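Local coordinates for protein 3-hydroxyisobutyrate dehydrogenase (PDB 3G0O) that probably oxidises L-threonate to 2-dehydro-L-erythronate, using NAD(+) in preference to NADP(+) as the cosubstrate, at residues Thr177-Ile180 and Ile181-Leu185; Val242-Phe245 and Val246-Leu249; Ala56-Arg59 and Glu60-Gly63; Ile70-Asn74 and Ala75-Arg79. All coordinates share one frame; numbering follows the deposited sequence.

Interaction 1 (Thr177-Ile180 and Ile181-Leu185); sequences TVKI and IHQLL
Lys179 and Gln183 lie one helical turn apart, and their side chains cross obliquely. The lysine CE packs 3.5 Å from OE1 of Gln183, and the glutamine CG rests 3.3 Å from the Lys179 carbonyl O. The lysine chain bends twice: chi2 is 56° and chi4 is -65°. The second bend turns NZ away from the amide to Thr103 OG1, its hydrogen-bond partner, with a weak bond to Val128 O besides.

In the backbone, each amide N donates to the carbonyl O four places earlier. Ile181 N donates to Thr177 O at 3.2 Å, His182 N to Val178 O at 2.9 Å and Gln183 N to Lys179 O at 2.9 Å. The bond from Leu184 N to Ile180 O is weak, with an N-H...O angle of only 135°.

This is the start of the long helix 174-202, which follows the Rossmann-type domain and opens the all-helical half of the enzyme. Lys179 is the predicted active-site residue, and a bound L(+)-tartaric acid lies about 4 Å from the His182 side chain.

The side-chain hydrogen bond joins neighbours. His182 ND1 donates to Gln183 OE1 at 2.8 Å. The acceptor lies in the imidazole plane, and the donor lies in the amide plane, which should restrain the rotation of both flat groups. His182 NE2 has a weak hydrogen bond with Gly219 N of the second subunit.

Ile181 CG1 packs against a carbonyl, 3.3 Å from Thr177 O. The apolar packing has two directions. Ile180 faces helix 242-258 at Leu251, Val252 and Thr255. Ile181 packs on Ala200 of the second subunit.

Interaction 2 (Val242-Phe245 and Val246-Leu249); sequences VDIF and VKDL
Four backbone hydrogen bonds span these two turns of helix, each from a residue to the one four places earlier, from Val246 N to Val242 O at 3.3 Å through to Leu249 N to Phe245 O at 2.8 Å. The bond from Asp248 N to Ile244 O is the straightest, with an N-H...O angle of 166°.

On one flank, Ile244 lies side by side with Lys247 and with Asp248, and all three point the same way. Its CG2 branch sits 3.9 Å from Asp248 OD2. Bends at chi3 and chi4 fold the end of the lysine back toward Asp248. NZ forms a salt bridge with OD1 at 2.8 Å, reaching it on the syn side but 35° out of the carboxylate plane. The other oxygen, OD2, accepts from Gln183 NE2. The two carboxylate oxygens thus have different partners, which should limit its rotation.

The two turns belong to the N-terminal part of helix 242-258, in the all-helical domain of this dehydrogenase family. Here the helix packs against helices 174-202 and 264-281.

Phe245 marks the buried flank. Leu249 CG approaches its ring at the edge, near the ring plane, 4.4 Å from CD2. The ring also meets that of Phe273, their planes about 25° apart. The Phe245 side chain is about 5 Å from the bound tartaric acid.

Asp243 and Val246 lie alongside each other on a further flank. Val246 CG2 comes 4.0 Å from Asp243 OD1, an oxygen hydrogen-bonded to Ser277 OG. The same methyl is 4.3 Å from Val242 CG1.

Interaction 3 (Ala56-Arg59 and Glu60-Gly63); sequences ASAR and EFAG
A tight turn follows strand 53-55 in the Rossmann-type domain, and in it Phe61 folds back over Ala58. The aromatic ring covers the backbone carbon of the alanine. Ala58 CA lies 3.9 Å from the ring centroid and 25° off the ring normal, over one face and offset toward the rim, as a CH-pi contact. Ala58 CB meets the far end of the ring, 3.4 Å from CZ. The first torsion of Phe61 (chi1 58°) sets CG between its own backbone N and carbonyl carbon, and this turns the ring back toward Ala58.

Two amides share the Ala58 carbonyl. Ala62 N donates to Ala58 O at 2.8 Å, almost in line with the C=O bond. Phe61 N donates to the same oxygen at 3.1 Å, from well above the carbonyl plane (57° out of it). Ala62 CB also packs 3.2 Å from this oxygen.

The turn belongs to the connection between strand 53-55, at one edge of the sheet, and strand 67-70 further in. Phe61 joins it to the neighbouring strand 32-36, where its ring meets that of Trp34 and touches Ala36.

Beyond the shared carbonyl, a water bridges the turn. It donates to Arg59 O at 2.7 Å and accepts from Gly63 N at 2.8 Å. The Ser57 carbonyl oxygen is buried by the contact and has no hydrogen-bond partner in the model.

Interaction 4 (Ile70-Asn74 and Ala75-Arg79); sequences ILVVN and AAQVR
Asn74 and Gln77 cross at about a right angle, their amide planes 74° apart. Asn74 is the N-cap of helix 75-82. Its OD1 accepts from Gln77 N at 2.8 Å, and the donor lies nearly in line with the side-chain C=O bond. With chi1 at 55°, the amide swings over the first turn of the helix. The asparagine backbone contributes as well: Val78 N donates to Asn74 O at 3.0 Å.

Gln77 stretches back from the helix along the loop. Its CG passes 3.6 Å from Asn74 OD1, and its OE1 ends 3.7 Å from Val72 CB.

The two valines meet at a slant on the more buried side. Val72 CG2 presses on Val78 CG2 at 3.4 Å, tighter than usual van der Waals contact. Ile70 CD1 adds a looser contact, 4.4 Å from Val78 CG1. This is the strand-to-helix step after strand 67-70 in the Rossmann-type domain.

One water ties the tip of Gln77 to the loop: it accepts from Val73 N and donates to Gln77 OE1 at 2.6 Å.

Interactions 1 and 2 lie at the probable active site. Interaction 4 is farther off: the Val73 side chain is about 10 Å from that of Lys179 and about 11 Å from the bound tartaric acid. Interactions 1 and 2 touch: Gln183 NE2 lies 2.8 Å from Asp248 OD2, a probable hydrogen bond between helices 174-202 and 242-258. The Asp248 side chain is about 6 Å from that of Lys179. Interactions 2 and 4 meet across the domains, with Ile244 CD1 3.6 Å from Val73 CG1. Interaction 3 shares the nucleotide-binding domain with interaction 4, their centres about 16 Å apart, but its centre is about 31 Å from that of interaction 1.

Interaction 1 (Thr177-Ile180 and Ile181-Leu185)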
loop_
_atom_site.group_PDB
_atom_site.type_symbol
_atom_site.label_atom_id
_atom_site.label_comp_id
_atom_site.label_asym_id
_atom_site.label_seq_id
_atom_site.Cartn_x
_atom_site.Cartn_y
_atom_site.Cartn_z
ATOM N N THR A 177 -5.286 6.917 -19.273
ATOM C CA THR A 177 -4.453 5.716 -19.280
ATOM C C THR A 177 -3.746 5.589 -17.933
ATOM O O THR A 177 -3.619 4.492 -17.382
ATOM C CB THR A 177 -3.398 5.765 -20.405
ATOM O OG1 THR A 177 -4.056 5.690 -21.675
ATOM C CG2 THR A 177 -2.417 4.595 -20.278
ATOM N N VAL A 178 -3.294 6.717 -17.400
ATOM C CA VAL A 178 -2.614 6.711 -16.110
ATOM C C VAL A 178 -3.587 6.320 -15.005
ATOM O O VAL A 178 -3.227 5.566 -14.099
ATOM C CB VAL A 178 -1.999 8.088 -15.801
ATOM C CG1 VAL A 178 -1.491 8.135 -14.362
ATOM C CG2 VAL A 178 -0.856 8.361 -16.768
ATOM N N LYS A 179 -4.818 6.830 -15.084
ATOM C CA LYS A 179 -5.851 6.516 -14.099
ATOM C C LYS A 179 -6.160 5.020 -14.114
ATOM O O LYS A 179 -6.361 4.408 -13.066
ATOM C CB LYS A 179 -7.135 7.306 -14.392
ATOM C CG LYS A 179 -8.289 7.037 -13.418
ATOM C CD LYS A 179 -7.875 7.307 -11.976
ATOM C CE LYS A 179 -8.997 7.011 -10.983
ATOM N NZ LYS A 179 -10.172 7.915 -11.147
ATOM N N ILE A 180 -6.208 4.437 -15.307
ATOM C CA ILE A 180 -6.485 3.007 -15.437
ATOM C C ILE A 180 -5.414 2.203 -14.710
ATOM O O ILE A 180 -5.724 1.292 -13.942
ATOM C CB ILE A 180 -6.521 2.573 -16.922
ATOM C CG1 ILE A 180 -7.771 3.147 -17.591
ATOM C CG2 ILE A 180 -6.495 1.046 -17.033
ATOM C CD1 ILE A 180 -7.794 2.992 -19.092
ATOM N N ILE A 181 -4.152 2.540 -14.949
ATOM C CA ILE A 181 -3.064 1.832 -14.292
ATOM C C ILE A 181 -3.189 2.026 -12.780
ATOM O O ILE A 181 -3.012 1.086 -12.006
ATOM C CB ILE A 181 -1.702 2.337 -14.795
ATOM C CG1 ILE A 181 -1.603 2.094 -16.303
ATOM C CG2 ILE A 181 -0.574 1.625 -14.062
ATOM C CD1 ILE A 181 -0.354 2.639 -16.941
ATOM N N HIS A 182 -3.512 3.245 -12.359
ATOM C CA HIS A 182 -3.678 3.522 -10.939
ATOM C C HIS A 182 -4.755 2.628 -10.315
ATOM O O HIS A 182 -4.580 2.122 -9.205
ATOM C CB HIS A 182 -4.050 4.993 -10.709
ATOM C CG HIS A 182 -4.358 5.317 -9.280
ATOM N ND1 HIS A 182 -5.621 5.192 -8.743
ATOM C CD2 HIS A 182 -3.550 5.684 -8.256
ATOM C CE1 HIS A 182 -5.577 5.461 -7.451
ATOM N NE2 HIS A 182 -4.331 5.762 -7.129
ATOM N N GLN A 183 -5.861 2.433 -11.027
ATOM C CA GLN A 183 -6.954 1.613 -10.509
ATOM C C GLN A 183 -6.588 0.137 -10.389
ATOM O O GLN A 183 -7.213 -0.595 -9.621
ATOM C CB GLN A 183 -8.210 1.775 -11.365
ATOM C CG GLN A 183 -8.866 3.143 -11.248
ATOM C CD GLN A 183 -9.105 3.563 -9.806
ATOM O OE1 GLN A 183 -8.225 4.128 -9.158
ATOM N NE2 GLN A 183 -10.301 3.281 -9.292
ATOM N N LEU A 184 -5.586 -0.296 -11.147
ATOM C CA LEU A 184 -5.129 -1.677 -11.066
ATOM C C LEU A 184 -4.590 -1.842 -9.643
ATOM O O LEU A 184 -4.925 -2.798 -8.941
ATOM C CB LEU A 184 -4.013 -1.941 -12.092
ATOM C CG LEU A 184 -3.397 -3.352 -12.168
ATOM C CD1 LEU A 184 -2.586 -3.479 -13.452
ATOM C CD2 LEU A 184 -2.514 -3.633 -10.957
ATOM N N LEU A 185 -3.767 -0.889 -9.216
ATOM C CA LEU A 185 -3.192 -0.934 -7.873
ATOM C C LEU A 185 -4.264 -0.781 -6.791
ATOM O O LEU A 185 -4.288 -1.537 -5.823
ATOM C CB LEU A 185 -2.127 0.156 -7.721
ATOM C CG LEU A 185 -0.810 -0.110 -8.465
ATOM C CD1 LEU A 185 0.066 1.132 -8.445
ATOM C CD2 LEU A 185 -0.094 -1.286 -7.813
#

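Interaction 2 (Val242-Phe245 and Val246-Leu249)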
loop_
_atom_site.group_PDB
_atom_site.type_symbol
_atom_site.label_atom_id
_atom_site.label_comp_id
_atom_site.label_asym_id
_atom_site.label_seq_id
_atom_site.Cartn_x
_atom_site.Cartn_y
_atom_site.Cartn_z
ATOM N N VAL A 242 -18.567 -2.197 -4.570
ATOM C CA VAL A 242 -17.877 -3.339 -5.151
ATOM C C VAL A 242 -17.948 -3.234 -6.671
ATOM O O VAL A 242 -16.943 -3.412 -7.366
ATOM C CB VAL A 242 -18.542 -4.668 -4.703
ATOM C CG1 VAL A 242 -18.182 -5.807 -5.663
ATOM C CG2 VAL A 242 -18.101 -5.009 -3.293
ATOM N N ASP A 243 -19.138 -2.933 -7.183
ATOM C CA ASP A 243 -19.335 -2.816 -8.625
ATOM C C ASP A 243 -18.454 -1.765 -9.298
ATOM O O ASP A 243 -18.253 -1.815 -10.511
ATOM C CB ASP A 243 -20.812 -2.549 -8.945
ATOM C CG ASP A 243 -21.669 -3.794 -8.798
ATOM O OD1 ASP A 243 -21.104 -4.910 -8.843
ATOM O OD2 ASP A 243 -22.905 -3.662 -8.653
ATOM N N ILE A 244 -17.917 -0.826 -8.521
ATOM C CA ILE A 244 -17.044 0.192 -9.098
ATOM C C ILE A 244 -15.764 -0.473 -9.585
ATOM O O ILE A 244 -15.269 -0.162 -10.668
ATOM C CB ILE A 244 -16.651 1.287 -8.077
ATOM C CG1 ILE A 244 -17.878 2.112 -7.683
ATOM C CG2 ILE A 244 -15.585 2.209 -8.686
ATOM C CD1 ILE A 244 -18.468 2.922 -8.818
ATOM N N PHE A 245 -15.220 -1.382 -8.781
ATOM C CA PHE A 245 -14.000 -2.053 -9.189
ATOM C C PHE A 245 -14.223 -3.170 -10.192
ATOM O O PHE A 245 -13.298 -3.552 -10.908
ATOM C CB PHE A 245 -13.203 -2.521 -7.973
ATOM C CG PHE A 245 -12.360 -1.432 -7.393
ATOM C CD1 PHE A 245 -12.811 -0.678 -6.316
ATOM C CD2 PHE A 245 -11.161 -1.080 -8.004
ATOM C CE1 PHE A 245 -12.082 0.419 -5.858
ATOM C CE2 PHE A 245 -10.426 0.012 -7.558
ATOM C CZ PHE A 245 -10.890 0.765 -6.481
ATOM N N VAL A 246 -15.443 -3.694 -10.249
ATOM C CA VAL A 246 -15.759 -4.709 -11.250
ATOM C C VAL A 246 -15.597 -3.956 -12.575
ATOM O O VAL A 246 -15.013 -4.458 -13.538
ATOM C CB VAL A 246 -17.223 -5.208 -11.127
ATOM C CG1 VAL A 246 -17.610 -5.998 -12.365
ATOM C CG2 VAL A 246 -17.374 -6.069 -9.891
ATOM N N LYS A 247 -16.100 -2.727 -12.596
ATOM C CA LYS A 247 -16.013 -1.882 -13.775
ATOM C C LYS A 247 -14.576 -1.447 -14.053
ATOM O O LYS A 247 -14.071 -1.639 -15.154
ATOM C CB LYS A 247 -16.900 -0.644 -13.597
ATOM C CG LYS A 247 -16.645 0.473 -14.600
ATOM C CD LYS A 247 -17.620 1.628 -14.396
ATOM C CE LYS A 247 -17.540 2.203 -12.981
ATOM N NZ LYS A 247 -16.252 2.910 -12.716
ATOM N N ASP A 248 -13.917 -0.873 -13.050
ATOM C CA ASP A 248 -12.554 -0.389 -13.223
ATOM C C ASP A 248 -11.537 -1.461 -13.583
ATOM O O ASP A 248 -10.718 -1.257 -14.472
ATOM C CB ASP A 248 -12.092 0.373 -11.974
ATOM C CG ASP A 248 -12.734 1.750 -11.863
ATOM O OD1 ASP A 248 -13.596 2.081 -12.710
ATOM O OD2 ASP A 248 -12.373 2.498 -10.928
ATOM N N LEU A 249 -11.578 -2.598 -12.894
ATOM C CA LEU A 249 -10.643 -3.669 -13.194
ATOM C C LEU A 249 -10.993 -4.277 -14.551
ATOM O O LEU A 249 -10.163 -4.932 -15.184
ATOM C CB LEU A 249 -10.664 -4.725 -12.087
ATOM C CG LEU A 249 -9.977 -4.271 -10.788
ATOM C CD1 LEU A 249 -10.201 -5.305 -9.698
ATOM C CD2 LEU A 249 -8.492 -4.054 -11.029
#

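Interaction 3 (Ala56-Arg59 and Glu60-Gly63)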
loop_
_atom_site.group_PDB
_atom_site.type_symbol
_atom_site.label_atom_id
_atom_site.label_comp_id
_atom_site.label_asym_id
_atom_site.label_seq_id
_atom_site.Cartn_x
_atom_site.Cartn_y
_atom_site.Cartn_z
ATOM N N ALA A 56 -30.599 19.907 -9.921
ATOM C CA ALA A 56 -30.489 18.517 -10.338
ATOM C C ALA A 56 -29.588 18.388 -11.562
ATOM O O ALA A 56 -28.915 17.376 -11.737
ATOM C CB ALA A 56 -31.872 17.948 -10.641
ATOM N N SER A 57 -29.588 19.406 -12.419
ATOM C CA SER A 57 -28.733 19.376 -13.601
ATOM C C SER A 57 -28.012 20.706 -13.742
ATOM O O SER A 57 -28.325 21.667 -13.041
ATOM C CB SER A 57 -29.543 19.103 -14.863
ATOM O OG SER A 57 -30.137 20.289 -15.348
ATOM N N ALA A 58 -27.051 20.755 -14.655
ATOM C CA ALA A 58 -26.266 21.957 -14.878
ATOM C C ALA A 58 -26.813 22.834 -16.003
ATOM O O ALA A 58 -26.198 23.844 -16.352
ATOM C CB ALA A 58 -24.819 21.570 -15.173
ATOM N N ARG A 59 -27.963 22.461 -16.564
ATOM C CA ARG A 59 -28.558 23.237 -17.654
ATOM C C ARG A 59 -28.841 24.683 -17.243
ATOM O O ARG A 59 -28.771 25.586 -18.069
ATOM C CB ARG A 59 -29.862 22.583 -18.146
ATOM C CG ARG A 59 -29.708 21.127 -18.570
ATOM C CD ARG A 59 -30.981 20.538 -19.182
ATOM N NE ARG A 59 -31.000 19.091 -18.991
ATOM C CZ ARG A 59 -31.336 18.500 -17.849
ATOM N NH1 ARG A 59 -31.698 19.237 -16.810
ATOM N NH2 ARG A 59 -31.271 17.181 -17.721
ATOM N N GLU A 60 -29.139 24.902 -15.964
ATOM C CA GLU A 60 -29.445 26.242 -15.469
ATOM C C GLU A 60 -28.246 27.201 -15.490
ATOM O O GLU A 60 -28.423 28.413 -15.633
ATOM C CB GLU A 60 -29.988 26.169 -14.032
ATOM C CG GLU A 60 -30.677 24.845 -13.644
ATOM C CD GLU A 60 -32.101 24.711 -14.145
ATOM O OE1 GLU A 60 -32.348 24.986 -15.341
ATOM O OE2 GLU A 60 -32.980 24.314 -13.343
ATOM N N PHE A 61 -27.032 26.673 -15.348
ATOM C CA PHE A 61 -25.854 27.537 -15.320
ATOM C C PHE A 61 -24.751 27.248 -16.338
ATOM O O PHE A 61 -23.791 28.009 -16.438
ATOM C CB PHE A 61 -25.261 27.535 -13.902
ATOM C CG PHE A 61 -24.883 26.168 -13.399
ATOM C CD1 PHE A 61 -23.744 25.521 -13.879
ATOM C CD2 PHE A 61 -25.675 25.516 -12.459
ATOM C CE1 PHE A 61 -23.398 24.242 -13.427
ATOM C CE2 PHE A 61 -25.341 24.240 -11.999
ATOM C CZ PHE A 61 -24.201 23.602 -12.484
ATOM N N ALA A 62 -24.886 26.164 -17.097
ATOM C CA ALA A 62 -23.875 25.799 -18.089
ATOM C C ALA A 62 -23.545 26.944 -19.044
ATOM O O ALA A 62 -22.415 27.063 -19.522
ATOM C CB ALA A 62 -24.341 24.581 -18.879
ATOM N N GLY A 63 -24.533 27.789 -19.314
ATOM C CA GLY A 63 -24.322 28.901 -20.220
ATOM C C GLY A 63 -23.490 30.056 -19.692
ATOM O O GLY A 63 -23.150 30.959 -20.456
HETATM O O HOH W 1 -27.355 27.620 -19.022
#

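Interaction 4 (Ile70-Asn74 and Ala75-Arg79)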
loop_
_atom_site.group_PDB
_atom_site.type_symbol
_atom_site.label_atom_id
_atom_site.label_comp_id
_atom_site.label_asym_id
_atom_site.label_seq_id
_atom_site.Cartn_x
_atom_site.Cartn_y
_atom_site.Cartn_z
ATOM N N ILE A 70 -16.619 17.626 -14.257
ATOM C CA ILE A 70 -17.513 16.479 -14.199
ATOM C C ILE A 70 -16.890 15.329 -13.415
ATOM O O ILE A 70 -15.959 14.666 -13.885
ATOM C CB ILE A 70 -17.872 15.998 -15.619
ATOM C CG1 ILE A 70 -18.444 17.170 -16.425
ATOM C CG2 ILE A 70 -18.872 14.852 -15.550
ATOM C CD1 ILE A 70 -18.756 16.835 -17.872
ATOM N N LEU A 71 -17.407 15.108 -12.211
ATOM C CA LEU A 71 -16.920 14.045 -11.337
ATOM C C LEU A 71 -18.006 12.986 -11.206
ATOM O O LEU A 71 -18.810 13.010 -10.271
ATOM C CB LEU A 71 -16.572 14.624 -9.962
ATOM C CG LEU A 71 -15.376 15.584 -9.921
ATOM C CD1 LEU A 71 -15.588 16.634 -8.853
ATOM C CD2 LEU A 71 -14.096 14.806 -9.664
ATOM N N VAL A 72 -18.029 12.060 -12.159
ATOM C CA VAL A 72 -19.015 10.993 -12.162
ATOM C C VAL A 72 -18.355 9.621 -12.292
ATOM O O VAL A 72 -17.161 9.514 -12.568
ATOM C CB VAL A 72 -20.047 11.194 -13.296
ATOM C CG1 VAL A 72 -20.829 12.477 -13.050
ATOM C CG2 VAL A 72 -19.348 11.248 -14.645
ATOM N N VAL A 73 -19.153 8.578 -12.103
ATOM C CA VAL A 73 -18.667 7.204 -12.139
ATOM C C VAL A 73 -18.131 6.680 -13.468
ATOM O O VAL A 73 -17.062 6.071 -13.506
ATOM C CB VAL A 73 -19.767 6.229 -11.637
ATOM C CG1 VAL A 73 -19.287 4.793 -11.739
ATOM C CG2 VAL A 73 -20.127 6.557 -10.198
ATOM N N ASN A 74 -18.850 6.915 -14.559
ATOM C CA ASN A 74 -18.404 6.384 -15.841
ATOM C C ASN A 74 -18.622 7.271 -17.061
ATOM O O ASN A 74 -19.221 8.344 -16.976
ATOM C CB ASN A 74 -19.084 5.038 -16.084
ATOM C CG ASN A 74 -20.586 5.139 -15.999
ATOM O OD1 ASN A 74 -21.199 5.968 -16.671
ATOM N ND2 ASN A 74 -21.191 4.301 -15.169
ATOM N N ALA A 75 -18.132 6.788 -18.200
ATOM C CA ALA A 75 -18.239 7.493 -19.470
ATOM C C ALA A 75 -19.688 7.727 -19.867
ATOM O O ALA A 75 -20.033 8.781 -20.411
ATOM C CB ALA A 75 -17.529 6.704 -20.562
ATOM N N ALA A 76 -20.535 6.738 -19.603
ATOM C CA ALA A 76 -21.944 6.853 -19.949
ATOM C C ALA A 76 -22.529 8.085 -19.268
ATOM O O ALA A 76 -23.263 8.857 -19.885
ATOM C CB ALA A 76 -22.693 5.601 -19.517
ATOM N N GLN A 77 -22.190 8.268 -17.996
ATOM C CA GLN A 77 -22.683 9.409 -17.242
ATOM C C GLN A 77 -22.050 10.721 -17.707
ATOM O O GLN A 77 -22.685 11.774 -17.652
ATOM C CB GLN A 77 -22.449 9.187 -15.745
ATOM C CG GLN A 77 -23.465 8.232 -15.119
ATOM C CD GLN A 77 -23.120 7.831 -13.696
ATOM O OE1 GLN A 77 -22.679 8.653 -12.891
ATOM N NE2 GLN A 77 -23.336 6.560 -13.372
ATOM N N VAL A 78 -20.803 10.663 -18.167
ATOM C CA VAL A 78 -20.143 11.868 -18.659
ATOM C C VAL A 78 -20.875 12.304 -19.921
ATOM O O VAL A 78 -21.211 13.478 -20.085
ATOM C CB VAL A 78 -18.656 11.615 -19.008
ATOM C CG1 VAL A 78 -18.044 12.875 -19.603
ATOM C CG2 VAL A 78 -17.886 11.201 -17.762
ATOM N N ARG A 79 -21.128 11.348 -20.809
ATOM C CA ARG A 79 -21.828 11.633 -22.051
ATOM C C ARG A 79 -23.241 12.159 -21.818
ATOM O O ARG A 79 -23.716 13.010 -22.570
ATOM C CB ARG A 79 -21.878 10.383 -22.934
ATOM C CG ARG A 79 -20.535 10.002 -23.542
ATOM C CD ARG A 79 -20.717 8.971 -24.641
ATOM N NE ARG A 79 -19.551 8.904 -25.520
ATOM C CZ ARG A 79 -18.465 8.175 -25.284
ATOM N NH1 ARG A 79 -18.385 7.428 -24.191
ATOM N NH2 ARG A 79 -17.455 8.200 -26.144
HETATM O O HOH W 2 -21.599 9.277 -10.609
#